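Local coordinates for transcriptional regulators (LACI-FAMILY TRANSCRIPTIONAL REGULATORY PROTEIN) (Corynebacterium glutamicum, PDB 3GYB), which probably acts as a DNA-binding transcription regulator of the LacI family, whose effector domain, which has a periplasmic-binding-protein fold, here holds a magnesium ion, at residues R4-Y15 with G35-L44; V202-N213 with P261-A270. One frame throughout, in Å; residues are numbered along the deposited sequence.

Contact 1 (R4-Y15 with G35-L44); sequences RTQLIAVLIDDY and GYRLSVIDSL
Ile-8 and Leu-38 lie side by side at the apolar centre, pointing the same way from neighbouring parallel strands, and CD2 of Leu-38 comes 3.5 Å from CB of Ile-8. From that same CB, the CG1 branch packs 3.8 Å from CD1 of the Tyr-36 ring. Val-10 and Val-40 continue this face, where beta-branched residues suit an extended backbone; helix 21-31 covers Leu-38 and Val-40, and helix 231-246 covers Ile-8 and Tyr-36. On the reverse face, CG of Leu-11 meets CB of Ile-41 at 4.0 Å, beside helix 52-57. At the C-terminal end, Ile-12 turns CG1 between its own N and carbonyl carbon (chi1 61°), which brings it to CG1 of Val-40 while CD1 lies over one face of the Tyr-15 ring, toward the rim.

Between the faces run regular parallel-sheet bonds from Arg-37 N to Gln-6 O through to Ile-12 N to Ile-41 O. Strands 7-12 and 37-41, with helix 21-31 between them in sequence, form the right-handed beta-alpha-beta crossover of a Rossmann-like subdomain.

Polar groups close both ends. Asp-13 O accepts from Ser-43 OG (2.8 Å) and Ser-43 N (3.2 Å) on opposite faces of its plane. A water joins Tyr-15 N to OD2 of Asp-42, whose OD1 accepts from N of Ser-46. At the other end, NE of Arg-4 forms a salt bridge with Asp-62; the 2.5 Å between its NH2 and OH of Tyr-36 is too short to take literally, leaving that bond doubtful. Strand 37-41 also bonds to the second subunit, where Arg-37 meets Ser-55 and Asp-51 of that chain. The chemistry implies an apolar centre kept in register by backbone bonds, with polarity at the ends, although Tyr-15 OH, 3.1 Å from CG1 of Val-40, is buried without a partner in the model.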
loop_
_atom_site.group_PDB
_atom_site.type_symbol
_atom_site.label_atom_id
_atom_site.label_comp_id
_atom_site.label_asym_id
_atom_site.label_seq_id
_atom_site.Cartn_x
_atom_site.Cartn_y
_atom_site.Cartn_z
ATOM N N ARG A 4 29.963 -14.335 -1.820
ATOM C CA ARG A 4 28.662 -13.748 -1.384
ATOM C C ARG A 4 27.980 -13.034 -2.549
ATOM O O ARG A 4 28.619 -12.699 -3.547
ATOM C CB ARG A 4 28.893 -12.774 -0.231
ATOM C CG ARG A 4 29.600 -11.488 -0.625
ATOM C CD ARG A 4 29.893 -10.643 0.604
ATOM N NE ARG A 4 28.784 -10.689 1.552
ATOM C CZ ARG A 4 28.750 -10.024 2.702
ATOM N NH1 ARG A 4 29.766 -9.248 3.056
ATOM N NH2 ARG A 4 27.702 -10.150 3.505
ATOM N N THR A 5 26.681 -12.795 -2.409
ATOM C CA THR A 5 25.907 -12.135 -3.452
ATOM C C THR A 5 25.543 -10.692 -3.112
ATOM O O THR A 5 25.091 -9.945 -3.980
ATOM C CB THR A 5 24.608 -12.910 -3.727
ATOM O OG1 THR A 5 23.817 -12.950 -2.532
ATOM C CG2 THR A 5 24.924 -14.338 -4.160
ATOM N N GLN A 6 25.741 -10.305 -1.854
ATOM C CA GLN A 6 25.420 -8.956 -1.392
ATOM C C GLN A 6 23.919 -8.731 -1.468
ATOM O O GLN A 6 23.437 -7.597 -1.457
ATOM C CB GLN A 6 26.134 -7.911 -2.245
ATOM C CG GLN A 6 27.638 -7.899 -2.065
ATOM C CD GLN A 6 28.302 -6.780 -2.839
ATOM O OE1 GLN A 6 28.296 -6.774 -4.070
ATOM N NE2 GLN A 6 28.874 -5.822 -2.119
ATOM N N LEU A 7 23.186 -9.832 -1.543
ATOM C CA LEU A 7 21.742 -9.788 -1.627
ATOM C C LEU A 7 21.092 -10.101 -0.288
ATOM O O LEU A 7 21.522 -11.006 0.428
ATOM C CB LEU A 7 21.267 -10.791 -2.673
ATOM C CG LEU A 7 21.412 -10.419 -4.150
ATOM C CD1 LEU A 7 21.135 -11.648 -5.021
ATOM C CD2 LEU A 7 20.453 -9.281 -4.484
ATOM N N ILE A 8 20.067 -9.329 0.052
ATOM C CA ILE A 8 19.324 -9.537 1.285
ATOM C C ILE A 8 17.872 -9.723 0.877
ATOM O O ILE A 8 17.297 -8.859 0.215
ATOM C CB ILE A 8 19.424 -8.318 2.236
ATOM C CG1 ILE A 8 20.877 -8.095 2.660
ATOM C CG2 ILE A 8 18.534 -8.534 3.456
ATOM C CD1 ILE A 8 21.475 -9.245 3.452
ATOM N N ALA A 9 17.294 -10.859 1.248
ATOM C CA ALA A 9 15.902 -11.147 0.926
ATOM C C ALA A 9 15.030 -10.608 2.053
ATOM O O ALA A 9 15.341 -10.794 3.227
ATOM C CB ALA A 9 15.698 -12.654 0.778
ATOM N N VAL A 10 13.946 -9.931 1.694
ATOM C CA VAL A 10 13.040 -9.383 2.687
ATOM C C VAL A 10 11.670 -10.022 2.486
ATOM O O VAL A 10 11.060 -9.879 1.425
ATOM C CB VAL A 10 12.927 -7.849 2.544
ATOM C CG1 VAL A 10 12.025 -7.291 3.636
ATOM C CG2 VAL A 10 14.315 -7.221 2.630
ATOM N N LEU A 11 11.190 -10.732 3.503
ATOM C CA LEU A 11 9.898 -11.400 3.411
ATOM C C LEU A 11 8.765 -10.646 4.093
ATOM O O LEU A 11 8.842 -10.336 5.282
ATOM C CB LEU A 11 9.990 -12.813 4.005
ATOM C CG LEU A 11 10.646 -13.901 3.151
ATOM C CD1 LEU A 11 12.103 -13.561 2.859
ATOM C CD2 LEU A 11 10.547 -15.221 3.890
ATOM N N ILE A 12 7.715 -10.344 3.334
ATOM C CA ILE A 12 6.551 -9.663 3.891
ATOM C C ILE A 12 5.336 -10.496 3.519
ATOM O O ILE A 12 5.427 -11.379 2.666
ATOM C CB ILE A 12 6.375 -8.240 3.329
ATOM C CG1 ILE A 12 6.174 -8.303 1.816
ATOM C CG2 ILE A 12 7.586 -7.388 3.696
ATOM C CD1 ILE A 12 5.693 -6.992 1.216
ATOM N N ASP A 13 4.199 -10.228 4.146
ATOM C CA ASP A 13 3.009 -11.010 3.852
ATOM C C ASP A 13 2.172 -10.566 2.670
ATOM O O ASP A 13 1.860 -11.367 1.792
ATOM C CB ASP A 13 2.078 -11.062 5.066
ATOM C CG ASP A 13 2.578 -11.983 6.146
ATOM O OD1 ASP A 13 2.928 -13.134 5.820
ATOM O OD2 ASP A 13 2.612 -11.557 7.317
ATOM N N ASP A 14 1.823 -9.286 2.645
ATOM C CA ASP A 14 0.915 -8.782 1.622
ATOM C C ASP A 14 1.220 -7.343 1.202
ATOM O O ASP A 14 1.294 -6.451 2.037
ATOM C CB ASP A 14 -0.489 -8.897 2.229
ATOM C CG ASP A 14 -1.594 -8.489 1.291
ATOM O OD1 ASP A 14 -1.314 -8.019 0.174
ATOM O OD2 ASP A 14 -2.763 -8.644 1.704
ATOM N N TYR A 15 1.394 -7.120 -0.098
ATOM C CA TYR A 15 1.679 -5.780 -0.605
ATOM C C TYR A 15 0.526 -4.813 -0.328
ATOM O O TYR A 15 0.719 -3.596 -0.333
ATOM C CB TYR A 15 1.960 -5.833 -2.112
ATOM C CG TYR A 15 3.361 -6.289 -2.450
ATOM C CD1 TYR A 15 4.460 -5.482 -2.154
ATOM C CD2 TYR A 15 3.594 -7.530 -3.039
ATOM C CE1 TYR A 15 5.758 -5.899 -2.434
ATOM C CE2 TYR A 15 4.896 -7.960 -3.323
ATOM C CZ TYR A 15 5.968 -7.135 -3.015
ATOM O OH TYR A 15 7.255 -7.542 -3.277
ATOM N N GLY A 35 26.718 -1.614 0.288
ATOM C CA GLY A 35 26.849 -2.496 -0.858
ATOM C C GLY A 35 25.791 -3.569 -1.016
ATOM O O GLY A 35 25.812 -4.316 -1.988
ATOM N N TYR A 36 24.864 -3.657 -0.070
ATOM C CA TYR A 36 23.817 -4.667 -0.161
ATOM C C TYR A 36 22.669 -4.195 -1.038
ATOM O O TYR A 36 22.426 -2.995 -1.171
ATOM C CB TYR A 36 23.281 -5.005 1.232
ATOM C CG TYR A 36 24.258 -5.788 2.079
ATOM C CD1 TYR A 36 24.457 -7.152 1.864
ATOM C CD2 TYR A 36 25.011 -5.159 3.069
ATOM C CE1 TYR A 36 25.385 -7.871 2.613
ATOM C CE2 TYR A 36 25.945 -5.868 3.823
ATOM C CZ TYR A 36 26.125 -7.221 3.588
ATOM O OH TYR A 36 27.057 -7.917 4.318
ATOM N N ARG A 37 21.981 -5.158 -1.640
ATOM C CA ARG A 37 20.824 -4.890 -2.486
ATOM C C ARG A 37 19.691 -5.729 -1.903
ATOM O O ARG A 37 19.930 -6.827 -1.400
ATOM C CB ARG A 37 21.118 -5.295 -3.930
ATOM C CG ARG A 37 22.147 -4.394 -4.597
ATOM C CD ARG A 37 22.646 -4.962 -5.913
ATOM N NE ARG A 37 23.697 -4.125 -6.488
ATOM C CZ ARG A 37 23.481 -3.070 -7.268
ATOM N NH1 ARG A 37 22.243 -2.709 -7.583
ATOM N NH2 ARG A 37 24.507 -2.363 -7.720
ATOM N N LEU A 38 18.467 -5.216 -1.973
ATOM C CA LEU A 38 17.315 -5.910 -1.404
ATOM C C LEU A 38 16.297 -6.386 -2.424
ATOM O O LEU A 38 16.077 -5.738 -3.437
ATOM C CB LEU A 38 16.584 -4.986 -0.428
ATOM C CG LEU A 38 17.409 -4.160 0.560
ATOM C CD1 LEU A 38 16.474 -3.271 1.368
ATOM C CD2 LEU A 38 18.204 -5.074 1.472
ATOM N N SER A 39 15.671 -7.524 -2.135
ATOM C CA SER A 39 14.623 -8.064 -2.996
ATOM C C SER A 39 13.533 -8.578 -2.066
ATOM O O SER A 39 13.824 -9.175 -1.026
ATOM C CB SER A 39 15.151 -9.197 -3.876
ATOM O OG SER A 39 14.190 -9.531 -4.869
ATOM N N VAL A 40 12.280 -8.340 -2.439
ATOM C CA VAL A 40 11.148 -8.737 -1.616
ATOM C C VAL A 40 10.420 -9.999 -2.061
ATOM O O VAL A 40 10.176 -10.218 -3.248
ATOM C CB VAL A 40 10.118 -7.580 -1.524
ATOM C CG1 VAL A 40 8.902 -8.017 -0.723
ATOM C CG2 VAL A 40 10.768 -6.363 -0.862
ATOM N N ILE A 41 10.080 -10.822 -1.075
ATOM C CA ILE A 41 9.348 -12.068 -1.279
ATOM C C ILE A 41 8.079 -11.914 -0.441
ATOM O O ILE A 41 8.157 -11.549 0.727
ATOM C CB ILE A 41 10.156 -13.279 -0.743
ATOM C CG1 ILE A 41 11.458 -13.443 -1.533
ATOM C CG2 ILE A 41 9.305 -14.549 -0.796
ATOM C CD1 ILE A 41 11.274 -13.875 -2.973
ATOM N N ASP A 42 6.908 -12.168 -1.022
ATOM C CA ASP A 42 5.680 -12.040 -0.249
ATOM C C ASP A 42 5.119 -13.432 0.044
ATOM O O ASP A 42 5.729 -14.439 -0.320
ATOM C CB ASP A 42 4.662 -11.156 -0.989
ATOM C CG ASP A 42 3.878 -11.905 -2.048
ATOM O OD1 ASP A 42 4.369 -12.940 -2.546
ATOM O OD2 ASP A 42 2.767 -11.440 -2.393
ATOM N N SER A 43 3.976 -13.502 0.714
ATOM C CA SER A 43 3.404 -14.804 1.038
ATOM C C SER A 43 2.206 -15.177 0.172
ATOM O O SER A 43 1.628 -16.252 0.342
ATOM C CB SER A 43 2.986 -14.842 2.511
ATOM O OG SER A 43 1.857 -14.014 2.733
ATOM N N LEU A 44 1.837 -14.306 -0.760
ATOM C CA LEU A 44 0.681 -14.572 -1.608
ATOM C C LEU A 44 0.980 -14.754 -3.093
ATOM O O LEU A 44 0.222 -15.420 -3.800
ATOM C CB LEU A 44 -0.343 -13.444 -1.454
ATOM C CG LEU A 44 -0.897 -13.167 -0.057
ATOM C CD1 LEU A 44 -1.773 -11.922 -0.092
ATOM C CD2 LEU A 44 -1.692 -14.368 0.423
HETATM O O HOH W 1 0.919 -9.502 -1.743
#

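Contact 2 (V202-N213 with P261-A270); sequences VPEDLSIIGYDN and PSLIERGTCA. With MG (magnesium ion), chain C.
OD1 of Asn-213 receives two nitrogens of Arg-266 end-on, NH2 at 2.8 Å and NH1 at 3.0 Å. Amide and guanidinium planes are only 12° apart; OD1 lies close to the guanidinium plane, and both nitrogens sit somewhat tilted from the amide's own plane, the NH1 bond being the more bent. An asparagine suits this place because its carbonyl can take both donors; with CG anti to the backbone N (chi1 -171°), the amide is carried across to the arginine. CD1 of Ile-264 packs 3.4 Å from CG of Asn-213, and CG2 of the same isoleucine covers the centre of one guanidinium face. At the far end, Thr-268 ties itself to Ile-208 twice: its carbonyl O accepts from Ile-208 N, and its OG1 donates to Ile-208 O at 2.7 Å. OG of Ser-207 then takes the N-H of Ala-270 at 3.0 Å. Apolar contacts fill in around these bonds, with CB of Pro-203, which follows a cis peptide, on CB of Ala-270; the side chains of Ile-209 and Leu-263 cross at about a right angle, their CD1 atoms 3.7 Å apart.

Strand 207-211 belongs to the C-terminal subdomain of the periplasmic-binding-protein fold, and the chain leaving strand 258-264 runs back past it. Strand 226-228 lies between the two in the sheet.

The second shell comes largely from the loop leading into that middle strand. Leu-224 O accepts from Arg-266 NH1, and Thr-225 takes the backbone N of Arg-266 through OG1 while its own N bonds OG1 of Thr-268. Just before Asn-213, Asp-212 binds magnesium through its backbone O at 2.2 Å; Asp-229, Ser-231 and three waters complete the site, and one of those waters lies 2.7 Å from Asn-213 O, probably as donor.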
loop_
_atom_site.group_PDB
_atom_site.type_symbol
_atom_site.label_atom_id
_atom_site.label_comp_id
_atom_site.label_asym_id
_atom_site.label_seq_id
_atom_site.Cartn_x
_atom_site.Cartn_y
_atom_site.Cartn_z
ATOM N N VAL A 202 -17.215 10.160 11.664
ATOM C CA VAL A 202 -16.017 9.839 12.425
ATOM C C VAL A 202 -15.255 11.158 12.502
ATOM O O VAL A 202 -14.928 11.738 11.472
ATOM C CB VAL A 202 -15.154 8.776 11.703
ATOM C CG1 VAL A 202 -13.845 8.582 12.444
ATOM C CG2 VAL A 202 -15.921 7.448 11.626
ATOM N N PRO A 203 -14.923 11.629 13.717
ATOM C CA PRO A 203 -15.167 11.053 15.044
ATOM C C PRO A 203 -16.439 11.474 15.786
ATOM O O PRO A 203 -16.684 11.001 16.896
ATOM C CB PRO A 203 -13.928 11.478 15.808
ATOM C CG PRO A 203 -13.772 12.909 15.332
ATOM C CD PRO A 203 -14.059 12.824 13.827
ATOM N N GLU A 204 -17.245 12.351 15.192
ATOM C CA GLU A 204 -18.447 12.838 15.869
ATOM C C GLU A 204 -19.339 11.760 16.478
ATOM O O GLU A 204 -19.837 11.922 17.597
ATOM C CB GLU A 204 -19.280 13.708 14.924
ATOM C CG GLU A 204 -18.672 15.075 14.606
ATOM C CD GLU A 204 -17.495 15.001 13.650
ATOM O OE1 GLU A 204 -17.341 13.969 12.969
ATOM O OE2 GLU A 204 -16.731 15.988 13.567
ATOM N N ASP A 205 -19.547 10.668 15.753
ATOM C CA ASP A 205 -20.390 9.583 16.250
ATOM C C ASP A 205 -19.586 8.377 16.715
ATOM O O ASP A 205 -19.904 7.758 17.732
ATOM C CB ASP A 205 -21.370 9.117 15.171
ATOM C CG ASP A 205 -22.334 10.202 14.748
ATOM O OD1 ASP A 205 -22.839 10.925 15.631
ATOM O OD2 ASP A 205 -22.592 10.323 13.536
ATOM N N LEU A 206 -18.535 8.054 15.973
ATOM C CA LEU A 206 -17.715 6.886 16.285
ATOM C C LEU A 206 -16.226 7.204 16.233
ATOM O O LEU A 206 -15.764 7.830 15.284
ATOM C CB LEU A 206 -18.033 5.779 15.275
ATOM C CG LEU A 206 -17.241 4.468 15.333
ATOM C CD1 LEU A 206 -17.683 3.662 16.544
ATOM C CD2 LEU A 206 -17.481 3.670 14.066
ATOM N N SER A 207 -15.483 6.780 17.256
ATOM C CA SER A 207 -14.037 6.993 17.287
ATOM C C SER A 207 -13.342 5.729 16.794
ATOM O O SER A 207 -13.778 4.620 17.103
ATOM C CB SER A 207 -13.549 7.302 18.707
ATOM O OG SER A 207 -13.805 8.654 19.060
ATOM N N ILE A 208 -12.276 5.900 16.016
ATOM C CA ILE A 208 -11.518 4.765 15.503
ATOM C C ILE A 208 -10.020 5.023 15.615
ATOM O O ILE A 208 -9.527 6.067 15.195
ATOM C CB ILE A 208 -11.841 4.480 14.010
ATOM C CG1 ILE A 208 -13.289 3.999 13.869
ATOM C CG2 ILE A 208 -10.882 3.423 13.463
ATOM C CD1 ILE A 208 -13.747 3.829 12.423
ATOM N N ILE A 209 -9.296 4.076 16.199
ATOM C CA ILE A 209 -7.855 4.226 16.304
ATOM C C ILE A 209 -7.212 2.976 15.714
ATOM O O ILE A 209 -7.651 1.853 15.982
ATOM C CB ILE A 209 -7.398 4.453 17.775
ATOM C CG1 ILE A 209 -5.868 4.538 17.829
ATOM C CG2 ILE A 209 -7.944 3.348 18.677
ATOM C CD1 ILE A 209 -5.314 5.080 19.141
ATOM N N GLY A 210 -6.193 3.184 14.884
ATOM C CA GLY A 210 -5.511 2.072 14.246
ATOM C C GLY A 210 -4.165 1.757 14.866
ATOM O O GLY A 210 -3.896 2.131 16.008
ATOM N N TYR A 211 -3.310 1.082 14.106
ATOM C CA TYR A 211 -1.989 0.691 14.586
ATOM C C TYR A 211 -1.097 0.457 13.370
ATOM O O TYR A 211 -1.485 -0.266 12.455
ATOM C CB TYR A 211 -2.110 -0.607 15.406
ATOM C CG TYR A 211 -1.001 -0.868 16.415
ATOM C CD1 TYR A 211 -1.299 -1.044 17.768
ATOM C CD2 TYR A 211 0.329 -0.982 16.017
ATOM C CE1 TYR A 211 -0.302 -1.331 18.697
ATOM C CE2 TYR A 211 1.340 -1.268 16.946
ATOM C CZ TYR A 211 1.011 -1.441 18.280
ATOM O OH TYR A 211 2.003 -1.729 19.198
ATOM N N ASP A 212 0.072 1.099 13.371
ATOM C CA ASP A 212 1.097 1.007 12.320
ATOM C C ASP A 212 1.547 2.348 11.755
ATOM O O ASP A 212 2.669 2.466 11.302
ATOM C CB ASP A 212 0.654 0.159 11.116
ATOM C CG ASP A 212 0.607 -1.327 11.416
ATOM O OD1 ASP A 212 1.115 -1.747 12.477
ATOM O OD2 ASP A 212 0.060 -2.071 10.575
ATOM N N ASN A 213 0.689 3.359 11.785
ATOM C CA ASN A 213 1.027 4.652 11.185
ATOM C C ASN A 213 1.521 4.444 9.753
ATOM O O ASN A 213 2.603 4.911 9.360
ATOM C CB ASN A 213 2.091 5.417 11.972
ATOM C CG ASN A 213 2.266 6.836 11.443
ATOM O OD1 ASN A 213 1.279 7.500 11.128
ATOM N ND2 ASN A 213 3.508 7.301 11.336
ATOM N N PRO A 261 6.350 1.984 21.195
ATOM C CA PRO A 261 5.345 2.532 20.281
ATOM C C PRO A 261 4.858 3.852 20.876
ATOM O O PRO A 261 5.170 4.174 22.026
ATOM C CB PRO A 261 4.269 1.459 20.282
ATOM C CG PRO A 261 4.293 0.991 21.708
ATOM C CD PRO A 261 5.786 0.875 21.988
ATOM N N SER A 262 4.099 4.620 20.103
ATOM C CA SER A 262 3.593 5.893 20.592
ATOM C C SER A 262 2.317 6.287 19.866
ATOM O O SER A 262 2.071 5.857 18.743
ATOM C CB SER A 262 4.651 6.987 20.418
ATOM O OG SER A 262 5.093 7.064 19.073
ATOM N N LEU A 263 1.503 7.097 20.530
ATOM C CA LEU A 263 0.243 7.555 19.964
ATOM C C LEU A 263 0.429 8.738 19.024
ATOM O O LEU A 263 1.163 9.678 19.329
ATOM C CB LEU A 263 -0.709 7.961 21.094
ATOM C CG LEU A 263 -1.986 8.706 20.691
ATOM C CD1 LEU A 263 -2.920 7.766 19.943
ATOM C CD2 LEU A 263 -2.668 9.246 21.936
ATOM N N ILE A 264 -0.236 8.680 17.872
ATOM C CA ILE A 264 -0.195 9.775 16.914
ATOM C C ILE A 264 -1.650 10.170 16.751
ATOM O O ILE A 264 -2.448 9.423 16.180
ATOM C CB ILE A 264 0.365 9.351 15.543
ATOM C CG1 ILE A 264 1.831 8.929 15.680
ATOM C CG2 ILE A 264 0.257 10.514 14.564
ATOM C CD1 ILE A 264 2.468 8.505 14.368
ATOM N N GLU A 265 -1.999 11.333 17.281
ATOM C CA GLU A 265 -3.366 11.806 17.205
ATOM C C GLU A 265 -3.647 12.551 15.913
ATOM O O GLU A 265 -2.951 13.512 15.562
ATOM C CB GLU A 265 -3.686 12.714 18.392
ATOM C CG GLU A 265 -3.678 12.007 19.733
ATOM C CD GLU A 265 -4.157 12.902 20.856
ATOM O OE1 GLU A 265 -5.345 13.298 20.842
ATOM O OE2 GLU A 265 -3.346 13.215 21.753
ATOM N N ARG A 266 -4.663 12.085 15.198
ATOM C CA ARG A 266 -5.068 12.732 13.969
ATOM C C ARG A 266 -6.545 13.085 14.082
ATOM O O ARG A 266 -6.955 13.655 15.095
ATOM C CB ARG A 266 -4.771 11.851 12.750
ATOM C CG ARG A 266 -3.263 11.693 12.513
ATOM C CD ARG A 266 -2.915 11.337 11.072
ATOM N NE ARG A 266 -1.463 11.254 10.899
ATOM C CZ ARG A 266 -0.745 10.144 11.064
ATOM N NH1 ARG A 266 -1.338 9.000 11.393
ATOM N NH2 ARG A 266 0.575 10.185 10.931
ATOM N N GLY A 267 -7.364 12.726 13.101
ATOM C CA GLY A 267 -8.756 13.143 13.199
ATOM C C GLY A 267 -9.862 12.133 13.405
ATOM O O GLY A 267 -11.034 12.492 13.308
ATOM N N THR A 268 -9.520 10.891 13.722
ATOM C CA THR A 268 -10.556 9.877 13.872
ATOM C C THR A 268 -11.039 9.533 15.281
ATOM O O THR A 268 -11.839 8.614 15.450
ATOM C CB THR A 268 -10.141 8.585 13.157
ATOM O OG1 THR A 268 -8.874 8.153 13.656
ATOM C CG2 THR A 268 -10.043 8.815 11.645
ATOM N N CYS A 269 -10.564 10.263 16.286
ATOM C CA CYS A 269 -11.003 10.038 17.663
ATOM C C CYS A 269 -11.484 11.358 18.246
ATOM O O CYS A 269 -11.039 12.428 17.828
ATOM C CB CYS A 269 -9.862 9.490 18.532
ATOM S SG CYS A 269 -9.501 7.729 18.302
ATOM N N ALA A 270 -12.400 11.276 19.206
ATOM C CA ALA A 270 -12.933 12.461 19.864
ATOM C C ALA A 270 -13.455 12.059 21.238
ATOM O O ALA A 270 -13.764 10.891 21.473
ATOM C CB ALA A 270 -14.052 13.069 19.029
HETATM MG MG MG C . 4.758 1.964 11.093
HETATM O O HOH W 2 4.652 3.136 9.194
HETATM O O HOH W 3 5.316 3.805 12.106
HETATM O O HOH W 4 4.276 -0.016 10.229
#

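Contacts 1 and 2 lie on opposite sides of the chain's centre, their centres about 32 Å apart and their nearest atoms about 10 Å, yet both reach the same sheet. Contact 1 is the more buried: adjacent parallel strands share a run of backbone bonds, and aliphatic groups lie under helices on each face. Contact 2 is only partly buried and joins strands that are not neighbours, so its links are side-chain bonds and the single backbone bond Ile-208 N to Thr-268 O. Helix 231-246 links their surroundings, since it packs on Ile-8 and Tyr-36 and begins at Ser-231 of the magnesium site. Strand 37-41 of contact 1 is itself bonded to the second subunit; contact 2 carries a metal ligand.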